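PDB 4EVF: giardin subunit alpha-1 from Giardia intestinalis, which is an annexin that binds calcium and, in its presence, phospholipids such as phosphatidylserine, and is involved in parasite attachment to the intestinal mucosa and in cytoskeletal remodelling. Local coordinates for residues H75-Q80 against T252-D257; F96-L101 against M248-G253. All coordinates share one frame; numbering follows the deposited sequence.

Contact 1 of 2, residues H75-Q80 against T252-D257; sequences HEVRAQ and TGMMVD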
# COMPACT_ATOMS: atom_id res chain seq x y z
N HIS A 75 9.69 4.35 -5.92
CA HIS A 75 9.62 3.25 -6.88
C HIS A 75 10.75 2.27 -6.63
O HIS A 75 10.56 1.05 -6.72
CB HIS A 75 9.64 3.79 -8.32
CG HIS A 75 8.60 4.83 -8.57
ND1 HIS A 75 8.90 6.10 -9.01
CD2 HIS A 75 7.25 4.79 -8.41
CE1 HIS A 75 7.78 6.80 -9.12
NE2 HIS A 75 6.77 6.03 -8.77
N GLU A 76 11.93 2.79 -6.28
CA GLU A 76 13.03 1.94 -5.83
C GLU A 76 12.71 1.26 -4.50
O GLU A 76 13.07 0.10 -4.28
CB GLU A 76 14.33 2.73 -5.70
CG GLU A 76 14.95 3.08 -7.03
CD GLU A 76 16.15 4.01 -6.89
OE1 GLU A 76 16.52 4.34 -5.75
OE2 GLU A 76 16.71 4.41 -7.93
N VAL A 77 12.06 2.02 -3.62
CA VAL A 77 11.57 1.48 -2.35
C VAL A 77 10.63 0.30 -2.61
O VAL A 77 10.89 -0.82 -2.14
CB VAL A 77 10.85 2.56 -1.52
CG1 VAL A 77 10.16 1.93 -0.30
CG2 VAL A 77 11.83 3.64 -1.08
N ARG A 78 9.56 0.54 -3.36
CA ARG A 78 8.60 -0.51 -3.68
C ARG A 78 9.25 -1.71 -4.37
O ARG A 78 8.98 -2.87 -4.02
CB ARG A 78 7.42 0.03 -4.50
CG ARG A 78 6.27 -0.96 -4.68
CD ARG A 78 5.13 -0.41 -5.56
NE ARG A 78 4.42 0.74 -4.97
CZ ARG A 78 3.45 0.63 -4.07
NH1 ARG A 78 2.84 1.71 -3.60
NH2 ARG A 78 3.08 -0.57 -3.63
N ALA A 79 10.12 -1.45 -5.35
CA ALA A 79 10.80 -2.53 -6.06
C ALA A 79 11.61 -3.42 -5.11
O ALA A 79 11.61 -4.64 -5.25
CB ALA A 79 11.72 -1.96 -7.14
N GLN A 80 12.31 -2.80 -4.16
CA GLN A 80 13.14 -3.55 -3.21
C GLN A 80 12.27 -4.37 -2.24
O GLN A 80 12.61 -5.50 -1.89
CB GLN A 80 14.07 -2.60 -2.43
CG GLN A 80 14.95 -3.30 -1.39
CD GLN A 80 15.99 -4.20 -2.01
OE1 GLN A 80 16.04 -5.41 -1.73
NE2 GLN A 80 16.83 -3.63 -2.85
N THR A 252 3.43 2.86 4.96
CA THR A 252 3.65 4.26 5.31
C THR A 252 4.75 4.88 4.44
O THR A 252 4.59 5.98 3.91
CB THR A 252 3.98 4.44 6.81
OG1 THR A 252 3.04 3.69 7.59
CG2 THR A 252 3.90 5.90 7.21
N GLY A 253 5.85 4.15 4.26
CA GLY A 253 6.98 4.61 3.47
C GLY A 253 6.67 4.85 2.00
O GLY A 253 7.22 5.78 1.39
N MET A 254 5.79 4.03 1.44
CA MET A 254 5.44 4.11 0.02
C MET A 254 4.23 4.98 -0.28
O MET A 254 4.13 5.54 -1.36
CB MET A 254 5.14 2.71 -0.54
CG MET A 254 6.34 1.80 -0.73
SD MET A 254 5.86 0.21 -1.40
CE MET A 254 4.61 -0.35 -0.25
N MET A 255 3.30 5.07 0.66
CA MET A 255 1.93 5.45 0.30
C MET A 255 1.22 6.43 1.22
O MET A 255 0.07 6.79 0.97
CB MET A 255 1.07 4.18 0.15
CG MET A 255 1.22 3.47 -1.19
SD MET A 255 0.37 4.34 -2.52
CE MET A 255 -1.27 3.59 -2.44
N VAL A 256 1.89 6.87 2.28
CA VAL A 256 1.20 7.65 3.30
C VAL A 256 0.54 8.90 2.69
O VAL A 256 -0.62 9.19 2.99
CB VAL A 256 2.08 8.01 4.53
CG1 VAL A 256 3.15 9.02 4.17
CG2 VAL A 256 1.21 8.55 5.66
N ASP A 257 1.26 9.60 1.82
CA ASP A 257 0.73 10.83 1.22
C ASP A 257 -0.56 10.61 0.42
O ASP A 257 -1.43 11.49 0.38
CB ASP A 257 1.79 11.55 0.37
CG ASP A 257 2.03 10.89 -0.99
OD1 ASP A 257 1.96 9.64 -1.07
OD2 ASP A 257 2.28 11.62 -1.97
O HOH W 1 4.31 4.53 -3.98
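Arg78 and Met254 mark the closest approach of the two backbones, their CA atoms lying 6.7 Å apart. Residues 75-80 sit within helix 74-87, while 252-257 lie at the C-terminal part of helix 245-255. No direct hydrogen bond crosses between them.

The side chain of Met254 extends into the gap between Val77 and Arg78. On one side its CG meets Val77 CG1 at 3.8 Å, a plain apolar contact. On the other it crosses Arg78 at about a right angle, with Met254 SD 3.5 Å from Arg78 CB and lying over one face of the guanidinium, 3.6 Å above its centre. Arg78 leaves the helix with CG anti to the backbone N (chi1 -171°) and bends at the CG-CD bond (chi3 -65°), a turn that lays its flat end across the sulfur. Met255 comes at the edge instead: its CG is 3.4 Å from Arg78 NH1, close to the guanidinium plane.

A water completes the join, accepting from Arg78 NH1 at 3.2 Å and donating to Met254 O at 2.8 Å. Arg78 NH2 points to the neighbouring helix 92-100, where it donates to Thr98 O.

A buried guanidinium thus has a methionine sulfur over one face and a second methionine at its edge, with oxygens at its rim; backbone carbonyl and water dipoles probably offset its charge here.

Contact 2 of 2, residues F96-L101 against M248-G253; sequences FDTVIL and MRRITG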
# COMPACT_ATOMS: atom_id res chain seq x y z
N PHE A 96 0.40 -8.03 -0.69
CA PHE A 96 -0.76 -7.15 -0.61
C PHE A 96 -0.32 -5.69 -0.56
O PHE A 96 -0.89 -4.83 -1.26
CB PHE A 96 -1.65 -7.47 0.62
CG PHE A 96 -2.11 -8.89 0.68
CD1 PHE A 96 -2.35 -9.62 -0.48
CD2 PHE A 96 -2.28 -9.53 1.91
CE1 PHE A 96 -2.77 -10.94 -0.42
CE2 PHE A 96 -2.70 -10.85 1.97
CZ PHE A 96 -2.94 -11.56 0.81
N ASP A 97 0.69 -5.41 0.27
CA ASP A 97 1.17 -4.05 0.48
C ASP A 97 1.79 -3.44 -0.78
O ASP A 97 1.66 -2.25 -1.00
CB ASP A 97 2.20 -4.00 1.62
CG ASP A 97 1.65 -4.57 2.92
OD1 ASP A 97 0.42 -4.78 3.01
OD2 ASP A 97 2.46 -4.81 3.85
N THR A 98 2.47 -4.26 -1.57
CA THR A 98 3.31 -3.78 -2.67
C THR A 98 2.62 -3.84 -4.05
O THR A 98 2.84 -2.97 -4.90
CB THR A 98 4.66 -4.56 -2.73
OG1 THR A 98 4.42 -5.96 -2.87
CG2 THR A 98 5.49 -4.33 -1.47
N VAL A 99 1.77 -4.84 -4.25
CA VAL A 99 1.13 -5.07 -5.54
C VAL A 99 -0.30 -4.50 -5.57
O VAL A 99 -0.70 -3.87 -6.55
CB VAL A 99 1.08 -6.60 -5.88
CG1 VAL A 99 0.22 -6.86 -7.11
CG2 VAL A 99 2.48 -7.14 -6.11
N ILE A 100 -1.05 -4.70 -4.50
CA ILE A 100 -2.46 -4.29 -4.51
C ILE A 100 -2.69 -2.84 -4.08
O ILE A 100 -3.49 -2.14 -4.68
CB ILE A 100 -3.34 -5.24 -3.67
CG1 ILE A 100 -3.12 -6.68 -4.11
CG2 ILE A 100 -4.81 -4.83 -3.81
CD1 ILE A 100 -3.94 -7.70 -3.33
N LEU A 101 -1.98 -2.41 -3.04
CA LEU A 101 -2.04 -1.03 -2.57
C LEU A 101 -1.04 -0.22 -3.39
O LEU A 101 0.05 0.14 -2.92
CB LEU A 101 -1.74 -0.98 -1.07
CG LEU A 101 -1.99 0.24 -0.18
CD1 LEU A 101 -0.84 1.20 -0.32
CD2 LEU A 101 -3.34 0.93 -0.42
N MET A 248 3.79 -1.70 8.53
CA MET A 248 3.58 -0.27 8.70
C MET A 248 4.66 0.50 7.96
O MET A 248 4.39 1.57 7.40
CB MET A 248 3.50 0.13 10.17
CG MET A 248 2.13 -0.19 10.80
SD MET A 248 0.71 0.38 9.84
CE MET A 248 0.80 2.15 10.20
N ARG A 249 5.86 -0.05 7.92
CA ARG A 249 6.97 0.61 7.23
C ARG A 249 6.77 0.56 5.71
O ARG A 249 7.01 1.54 5.01
CB ARG A 249 8.31 -0.02 7.60
CG ARG A 249 9.46 0.56 6.80
CD ARG A 249 10.45 -0.51 6.37
NE ARG A 249 11.28 -0.06 5.25
CZ ARG A 249 12.33 -0.73 4.78
NH1 ARG A 249 12.70 -1.86 5.36
NH2 ARG A 249 13.03 -0.25 3.76
N ARG A 250 6.33 -0.60 5.21
CA ARG A 250 6.04 -0.71 3.79
C ARG A 250 4.99 0.31 3.37
O ARG A 250 5.28 1.17 2.55
CB ARG A 250 5.62 -2.14 3.41
CG ARG A 250 6.78 -3.14 3.51
CD ARG A 250 6.39 -4.49 2.91
NE ARG A 250 5.25 -5.10 3.61
CZ ARG A 250 5.36 -6.03 4.55
NH1 ARG A 250 6.55 -6.48 4.92
NH2 ARG A 250 4.26 -6.53 5.12
N ILE A 251 3.79 0.24 3.94
CA ILE A 251 2.70 1.08 3.45
C ILE A 251 2.85 2.56 3.80
O ILE A 251 2.46 3.44 3.01
CB ILE A 251 1.30 0.55 3.85
CG1 ILE A 251 0.96 0.87 5.30
CG2 ILE A 251 1.19 -0.96 3.61
CD1 ILE A 251 -0.32 0.16 5.76
N THR A 252 3.43 2.86 4.96
CA THR A 252 3.65 4.26 5.31
C THR A 252 4.75 4.88 4.44
O THR A 252 4.59 5.98 3.91
CB THR A 252 3.98 4.44 6.81
OG1 THR A 252 3.04 3.69 7.59
CG2 THR A 252 3.90 5.90 7.21
N GLY A 253 5.85 4.15 4.26
CA GLY A 253 6.98 4.61 3.47
C GLY A 253 6.67 4.85 2.00
O GLY A 253 7.22 5.78 1.39
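Asp97 faces Ile251 and Arg250 where residues 96-101 and 248-253 come nearest, with the CA atoms of Asp97 and Ile251 6.1 Å apart. The axes of 96-100 and 248-253 pass 9.6 Å from each other and run in broadly the same direction, 30° apart. Residues 96-100 form a wider pi-type turn, in which Phe96 O accepts from both Ile100 N and Leu101 N. Within it, Asp97 CG packs 3.7 Å from Ile251 CG2, so the carboxylate rests on a methyl while its oxygens reach charged partners. OD2 of Asp97 takes two bent hydrogen bonds of a salt bridge, from Arg250 NE and Arg250 NH2, each 2.8 Å long; its modelled position is somewhat uncertain. It meets the guanidinium at the edge, where the bend in Arg250 (chi3 -61°) turns NE and NH2 toward the acid, and the carboxylate and guanidinium planes are 26° apart. OD1 pairs with Arg247, giving this buried acid a second arginine. Next along, Thr98 adds a loose touch, CG2 to Arg250 CD at 4.5 Å, and gives its hydroxyl to Ala94 O. A buried acid–arginine pair joining predicted repeats 2 and 4 is consistent with the hydrophilic central channel of annexins, lined by helices of these two repeats.

Contacts 1 and 2 are both buried, with centres about 7 Å apart near the centre of the molecule, and each joins predicted annexin repeat 2 to repeat 4. They share helix 245-255: contact 2 uses its middle, contact 1 its C-terminal end, with Thr252 and Gly253 common to both. The partner helices, 74-87 and 92-100, are consecutive in the chain, and the packing of Met255 on Leu101 brings the two contacts together. The buried areas are nearly equal, 214 and 216 Å², but the chemistry differs. Contact 2, nearer the molecule's centre, pairs opposite charges, whereas contact 1 sets its arginine against two methionines and bridges to the backbone through water.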